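PDB 1ON3: methylmalonyl-CoA carboxyltransferase 12S subunit from Propionibacterium freudenreichii, which catalyses transfer of the carboxyl group of methylmalonyl-CoA to the biotin of the 1.3S subunit, leaving propanoyl-CoA, within the multienzyme complex transcarboxylase. Local coordinates for residues V282-V295 / K402-S414. Numbering follows the deposited sequence.
With MCA (methylmalonyl-coenzyme A), chain L.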
loop_
_atom_site.group_PDB
_atom_site.type_symbol
_atom_site.label_atom_id
_atom_site.label_comp_id
_atom_site.label_asym_id
_atom_site.label_seq_id
_atom_site.Cartn_x
_atom_site.Cartn_y
_atom_site.Cartn_z
ATOM N N VAL E 282 -38.579 28.104 15.339
ATOM C CA VAL E 282 -39.391 27.105 14.663
ATOM C C VAL E 282 -40.763 26.994 15.333
ATOM O O VAL E 282 -40.877 26.519 16.462
ATOM C CB VAL E 282 -38.699 25.716 14.703
ATOM C CG1 VAL E 282 -39.468 24.717 13.850
ATOM C CG2 VAL E 282 -37.263 25.841 14.231
ATOM N N PRO E 283 -41.823 27.421 14.636
ATOM C CA PRO E 283 -43.201 27.379 15.148
ATOM C C PRO E 283 -43.648 25.956 15.489
ATOM O O PRO E 283 -43.242 25.001 14.823
ATOM C CB PRO E 283 -44.017 27.944 13.985
ATOM C CG PRO E 283 -43.050 28.811 13.264
ATOM C CD PRO E 283 -41.797 27.972 13.273
ATOM N N ILE E 284 -44.480 25.811 16.521
ATOM C CA ILE E 284 -44.982 24.489 16.882
ATOM C C ILE E 284 -46.064 24.159 15.856
ATOM O O ILE E 284 -46.338 22.995 15.569
ATOM C CB ILE E 284 -45.596 24.467 18.325
ATOM C CG1 ILE E 284 -44.518 24.794 19.369
ATOM C CG2 ILE E 284 -46.162 23.098 18.638
ATOM C CD1 ILE E 284 -43.366 23.810 19.417
ATOM N N ASP E 285 -46.668 25.204 15.296
ATOM C CA ASP E 285 -47.713 25.039 14.293
ATOM C C ASP E 285 -47.055 24.638 12.973
ATOM O O ASP E 285 -46.453 25.468 12.286
ATOM C CB ASP E 285 -48.480 26.352 14.104
ATOM C CG ASP E 285 -49.610 26.238 13.087
ATOM O OD1 ASP E 285 -49.746 25.184 12.425
ATOM O OD2 ASP E 285 -50.367 27.222 12.941
ATOM N N GLY E 286 -47.171 23.360 12.633
ATOM C CA GLY E 286 -46.584 22.859 11.404
ATOM C C GLY E 286 -46.976 23.651 10.177
ATOM O O GLY E 286 -46.297 23.577 9.161
ATOM N N LYS E 287 -48.059 24.422 10.262
ATOM C CA LYS E 287 -48.519 25.207 9.121
ATOM C C LYS E 287 -47.795 26.529 8.901
ATOM O O LYS E 287 -47.988 27.178 7.873
ATOM C CB LYS E 287 -50.025 25.468 9.228
ATOM C CG LYS E 287 -50.878 24.216 9.076
ATOM C CD LYS E 287 -52.360 24.538 9.196
ATOM C CE LYS E 287 -53.200 23.278 9.074
ATOM N NZ LYS E 287 -52.887 22.298 10.157
ATOM N N LYS E 288 -46.961 26.936 9.850
ATOM C CA LYS E 288 -46.230 28.191 9.701
ATOM C C LYS E 288 -44.779 27.883 9.356
ATOM O O LYS E 288 -44.174 27.001 9.960
ATOM C CB LYS E 288 -46.261 28.997 11.002
ATOM C CG LYS E 288 -47.639 29.421 11.483
ATOM C CD LYS E 288 -48.321 30.339 10.491
ATOM C CE LYS E 288 -49.477 31.089 11.149
ATOM N NZ LYS E 288 -50.384 30.180 11.905
ATOM N N GLY E 289 -44.235 28.605 8.384
ATOM C CA GLY E 289 -42.849 28.404 8.000
ATOM C C GLY E 289 -41.963 29.360 8.779
ATOM O O GLY E 289 -42.395 29.958 9.764
ATOM N N TYR E 290 -40.724 29.509 8.334
ATOM C CA TYR E 290 -39.756 30.389 8.978
ATOM C C TYR E 290 -38.513 30.351 8.105
ATOM O O TYR E 290 -38.473 29.592 7.146
ATOM C CB TYR E 290 -39.414 29.874 10.382
ATOM C CG TYR E 290 -38.834 28.474 10.416
ATOM C CD1 TYR E 290 -37.452 28.262 10.485
ATOM C CD2 TYR E 290 -39.671 27.356 10.373
ATOM C CE1 TYR E 290 -36.921 26.964 10.507
ATOM C CE2 TYR E 290 -39.156 26.061 10.402
ATOM C CZ TYR E 290 -37.786 25.867 10.468
ATOM O OH TYR E 290 -37.297 24.581 10.521
ATOM N N ASP E 291 -37.516 31.171 8.425
ATOM C CA ASP E 291 -36.271 31.185 7.657
ATOM C C ASP E 291 -35.265 30.370 8.448
ATOM O O ASP E 291 -34.873 30.764 9.542
ATOM C CB ASP E 291 -35.737 32.600 7.488
ATOM C CG ASP E 291 -34.640 32.682 6.435
ATOM O OD1 ASP E 291 -33.810 31.748 6.364
ATOM O OD2 ASP E 291 -34.600 33.685 5.688
ATOM N N VAL E 292 -34.844 29.237 7.896
ATOM C CA VAL E 292 -33.910 28.370 8.597
ATOM C C VAL E 292 -32.541 29.008 8.849
ATOM O O VAL E 292 -31.789 28.549 9.700
ATOM C CB VAL E 292 -33.751 27.020 7.842
ATOM C CG1 VAL E 292 -32.957 27.213 6.549
ATOM C CG2 VAL E 292 -33.098 25.990 8.750
ATOM N N ARG E 293 -32.215 30.074 8.126
ATOM C CA ARG E 293 -30.929 30.722 8.337
ATOM C C ARG E 293 -30.929 31.447 9.682
ATOM O O ARG E 293 -29.875 31.791 10.200
ATOM C CB ARG E 293 -30.612 31.679 7.183
ATOM C CG ARG E 293 -30.311 30.925 5.872
ATOM C CD ARG E 293 -30.351 31.851 4.665
ATOM N NE ARG E 293 -31.692 32.400 4.441
ATOM C CZ ARG E 293 -32.085 32.970 3.305
ATOM N NH1 ARG E 293 -31.242 33.065 2.279
ATOM N NH2 ARG E 293 -33.315 33.458 3.194
ATOM N N ASP E 294 -32.110 31.677 10.251
ATOM C CA ASP E 294 -32.170 32.311 11.567
ATOM C C ASP E 294 -31.666 31.300 12.593
ATOM O O ASP E 294 -31.092 31.669 13.619
ATOM C CB ASP E 294 -33.599 32.761 11.905
ATOM C CG ASP E 294 -34.021 33.978 11.109
ATOM O OD1 ASP E 294 -33.139 34.774 10.722
ATOM O OD2 ASP E 294 -35.225 34.148 10.878
ATOM N N VAL E 295 -31.877 30.016 12.313
ATOM C CA VAL E 295 -31.394 28.975 13.204
ATOM C C VAL E 295 -29.882 28.904 13.009
ATOM O O VAL E 295 -29.117 28.873 13.975
ATOM C CB VAL E 295 -32.005 27.603 12.870
ATOM C CG1 VAL E 295 -31.341 26.527 13.716
ATOM C CG2 VAL E 295 -33.530 27.630 13.117
ATOM N N LYS E 402 -20.532 13.548 9.944
ATOM C CA LYS E 402 -21.865 13.949 9.505
ATOM C C LYS E 402 -22.738 14.081 10.746
ATOM O O LYS E 402 -22.969 13.102 11.448
ATOM C CB LYS E 402 -22.431 12.903 8.537
ATOM C CG LYS E 402 -21.705 12.916 7.176
ATOM C CD LYS E 402 -22.174 11.801 6.234
ATOM C CE LYS E 402 -21.695 10.449 6.695
ATOM N NZ LYS E 402 -22.148 9.342 5.807
ATOM N N ILE E 403 -23.204 15.296 11.018
ATOM C CA ILE E 403 -24.028 15.567 12.198
ATOM C C ILE E 403 -25.375 16.118 11.762
ATOM O O ILE E 403 -25.448 17.100 11.015
ATOM C CB ILE E 403 -23.360 16.610 13.110
ATOM C CG1 ILE E 403 -21.907 16.213 13.384
ATOM C CG2 ILE E 403 -24.176 16.766 14.391
ATOM C CD1 ILE E 403 -21.747 14.936 14.173
ATOM N N THR E 404 -26.443 15.515 12.271
ATOM C CA THR E 404 -27.777 15.904 11.873
ATOM C C THR E 404 -28.700 16.293 13.035
ATOM O O THR E 404 -28.815 15.574 14.019
ATOM C CB THR E 404 -28.413 14.746 11.066
ATOM O OG1 THR E 404 -27.679 14.571 9.838
ATOM C CG2 THR E 404 -29.877 15.019 10.762
ATOM N N VAL E 405 -29.354 17.433 12.893
ATOM C CA VAL E 405 -30.280 17.928 13.901
ATOM C C VAL E 405 -31.659 18.011 13.257
ATOM O O VAL E 405 -31.851 18.711 12.254
ATOM C CB VAL E 405 -29.855 19.332 14.418
ATOM C CG1 VAL E 405 -30.840 19.825 15.479
ATOM C CG2 VAL E 405 -28.446 19.262 15.027
ATOM N N VAL E 406 -32.619 17.283 13.822
ATOM C CA VAL E 406 -33.974 17.304 13.283
ATOM C C VAL E 406 -34.796 18.357 14.018
ATOM O O VAL E 406 -35.107 18.190 15.198
ATOM C CB VAL E 406 -34.659 15.925 13.421
ATOM C CG1 VAL E 406 -36.054 15.985 12.810
ATOM C CG2 VAL E 406 -33.815 14.859 12.737
ATOM N N LEU E 407 -35.148 19.429 13.305
ATOM C CA LEU E 407 -35.916 20.541 13.862
ATOM C C LEU E 407 -37.404 20.260 13.927
ATOM O O LEU E 407 -38.049 20.535 14.941
ATOM C CB LEU E 407 -35.713 21.815 13.025
ATOM C CG LEU E 407 -34.273 22.249 12.707
ATOM C CD1 LEU E 407 -34.308 23.553 11.917
ATOM C CD2 LEU E 407 -33.469 22.434 13.984
ATOM N N ARG E 408 -37.963 19.727 12.846
ATOM C CA ARG E 408 -39.394 19.471 12.844
ATOM C C ARG E 408 -39.770 18.299 11.941
ATOM O O ARG E 408 -39.492 17.150 12.282
ATOM C CB ARG E 408 -40.125 20.762 12.438
ATOM C CG ARG E 408 -41.589 20.823 12.833
ATOM C CD ARG E 408 -42.107 22.274 12.820
ATOM N NE ARG E 408 -41.972 22.922 11.512
ATOM C CZ ARG E 408 -42.554 24.073 11.184
ATOM N NH1 ARG E 408 -43.311 24.712 12.076
ATOM N NH2 ARG E 408 -42.405 24.576 9.961
ATOM N N LYS E 409 -40.396 18.575 10.799
ATOM C CA LYS E 409 -40.800 17.507 9.889
ATOM C C LYS E 409 -39.591 16.730 9.356
ATOM O O LYS E 409 -38.559 17.318 9.025
ATOM C CB LYS E 409 -41.567 18.073 8.690
ATOM C CG LYS E 409 -42.890 18.745 9.003
ATOM C CD LYS E 409 -43.894 17.762 9.594
ATOM C CE LYS E 409 -45.300 18.374 9.646
ATOM N NZ LYS E 409 -45.328 19.687 10.354
ATOM N N ALA E 410 -39.733 15.412 9.260
ATOM C CA ALA E 410 -38.673 14.544 8.731
ATOM C C ALA E 410 -39.411 13.316 8.205
ATOM O O ALA E 410 -39.414 12.256 8.822
ATOM C CB ALA E 410 -37.708 14.163 9.838
ATOM N N TYR E 411 -40.032 13.476 7.043
ATOM C CA TYR E 411 -40.848 12.420 6.461
ATOM C C TYR E 411 -40.246 11.553 5.358
ATOM O O TYR E 411 -39.650 12.060 4.411
ATOM C CB TYR E 411 -42.137 13.033 5.910
ATOM C CG TYR E 411 -43.128 13.543 6.943
ATOM C CD1 TYR E 411 -42.825 13.546 8.307
ATOM C CD2 TYR E 411 -44.385 14.001 6.547
ATOM C CE1 TYR E 411 -43.756 13.994 9.253
ATOM C CE2 TYR E 411 -45.318 14.447 7.475
ATOM C CZ TYR E 411 -44.998 14.437 8.828
ATOM O OH TYR E 411 -45.941 14.839 9.747
ATOM N N GLY E 412 -40.466 10.246 5.485
ATOM C CA GLY E 412 -40.029 9.277 4.497
ATOM C C GLY E 412 -38.656 9.431 3.868
ATOM O O GLY E 412 -37.663 9.712 4.549
ATOM N N GLY E 413 -38.611 9.224 2.556
ATOM C CA GLY E 413 -37.351 9.306 1.836
ATOM C C GLY E 413 -36.667 10.650 1.888
ATOM O O GLY E 413 -35.439 10.722 1.761
ATOM N N SER E 414 -37.422 11.727 2.095
ATOM C CA SER E 414 -36.786 13.040 2.115
ATOM C C SER E 414 -35.948 13.182 3.376
ATOM O O SER E 414 -34.929 13.866 3.373
ATOM C CB SER E 414 -37.823 14.171 2.021
ATOM O OG SER E 414 -38.593 14.280 3.201
HETATM C C8 MCA L . -49.845 -1.600 0.069
HETATM N N9 MCA L . -50.352 -2.295 1.170
HETATM C C4 MCA L . -49.608 -1.841 2.239
HETATM C C5 MCA L . -48.700 -0.902 1.698
HETATM N N7 MCA L . -48.870 -0.768 0.333
HETATM N N3 MCA L . -49.709 -2.215 3.575
HETATM C C2 MCA L . -48.802 -1.560 4.378
HETATM N N1 MCA L . -47.877 -0.635 3.971
HETATM C C6 MCA L . -47.792 -0.273 2.628
HETATM N N6 MCA L . -46.869 0.633 2.286
HETATM C "C1'" MCA L . -51.339 -3.224 1.296
HETATM C "C2'" MCA L . -52.668 -2.574 0.921
HETATM O "O2'" MCA L . -53.166 -1.806 1.981
HETATM C "C3'" MCA L . -53.472 -3.790 0.497
HETATM O "O3'" MCA L . -54.081 -4.386 1.640
HETATM C "C4'" MCA L . -52.439 -4.704 -0.211
HETATM O "O4'" MCA L . -51.141 -4.286 0.364
HETATM C "C5'" MCA L . -52.262 -4.572 -1.777
HETATM O "O5'" MCA L . -53.011 -3.711 -2.145
HETATM P P1 MCA L . -54.061 -3.247 -2.928
HETATM O O11 MCA L . -54.586 -2.042 -2.551
HETATM O O12 MCA L . -54.802 -4.340 -2.734
HETATM O O6 MCA L . -53.620 -2.956 -4.479
HETATM P P2 MCA L . -53.304 -2.605 -5.724
HETATM O O21 MCA L . -54.607 -2.142 -5.824
HETATM O O22 MCA L . -52.667 -3.506 -6.578
HETATM O O7 MCA L . -52.374 -1.288 -5.582
HETATM C CPB MCA L . -51.384 -1.223 -4.896
HETATM C CPA MCA L . -50.463 -0.037 -4.662
HETATM C CP7 MCA L . -51.306 0.618 -3.544
HETATM C CP9 MCA L . -50.143 0.741 -5.958
HETATM C CP8 MCA L . -49.132 -0.606 -4.131
HETATM O OP3 MCA L . -51.499 -0.097 -2.553
HETATM C CP6 MCA L . -50.914 1.830 -2.897
HETATM O OP2 MCA L . -50.628 2.830 -3.641
HETATM N NP2 MCA L . -50.884 1.920 -1.411
HETATM C CP5 MCA L . -49.632 2.355 -0.887
HETATM C CP4 MCA L . -48.553 3.263 -1.093
HETATM C CP3 MCA L . -47.839 4.022 -0.079
HETATM O OP1 MCA L . -48.655 5.050 0.250
HETATM N NP1 MCA L . -46.535 3.933 0.612
HETATM C CP2 MCA L . -46.327 4.992 1.565
HETATM C CP1 MCA L . -44.886 4.979 1.864
HETATM P P3 MCA L . -55.255 -5.480 2.097
HETATM O O31 MCA L . -56.285 -4.532 1.545
HETATM O O32 MCA L . -55.261 -5.534 3.607
HETATM O O33 MCA L . -55.349 -6.832 1.423
HETATM S S MCA L . -44.347 6.024 2.850
HETATM C CS1 MCA L . -42.959 5.247 2.499
HETATM O OS1 MCA L . -42.634 4.271 1.763
HETATM C CS2 MCA L . -41.986 6.205 2.158
HETATM C CS3 MCA L . -40.911 6.266 2.938
HETATM C CS4 MCA L . -41.740 7.220 1.015
HETATM O OS4 MCA L . -42.240 6.977 -0.072
HETATM O OS5 MCA L . -41.055 8.236 1.241
HETATM O O HOH W 1 -44.607 21.484 8.589
#
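Arg408 reaches from the corner after strand 402-407 into the 282-295 loop, in the C-terminal half of this crotonase-clan carboxyltransferase. Its chain sets off with CG anti to the backbone N and turns about CG-CD (chi3 59°), which delivers the guanidinium end-on to Lys288 O. NH1 and NH2 both grip Lys288 O; the NH2-O bond is 3.0 Å and lies in the guanidinium plane, while NH1 arrives nearly along the C=O axis. NH1 also donates to Pro283 O at 2.8 Å, from above that carbonyl's plane and with a bent N-H...O angle of 135°. NE makes a salt bridge to Asp369, whose OD2 also bonds Tyr290 OH, so one carboxylate ties the arginine to the tyrosine.

The Tyr290 ring stands steeply to the guanidinium, 74° between planes, and its edge meets one guanidinium face: CE2 lies 3.6 Å from Arg408 NH2, with Gly286 CA over the opposite face. Val282 CG1 lies against the aliphatic part of the arginine, 3.7 Å from CD. Next to this polar grip, Leu407 CD1 sits 3.5 Å from Tyr290 OH, with methyls of Val282, Val292 and Val295 4.2-4.4 Å from it.

At the outer end the Lys409 chain, folded about CB-CG and again about CD-CE, brings NZ beside Gly286, where a water bridges it to Gly286 O. Strand 409-411 then runs into helix 412-416 at a substrate site completed by a neighbouring subunit; here Gly413 N donates a nearly straight bond of 2.9 Å to OS5 of the methylmalonyl-CoA carboxylate.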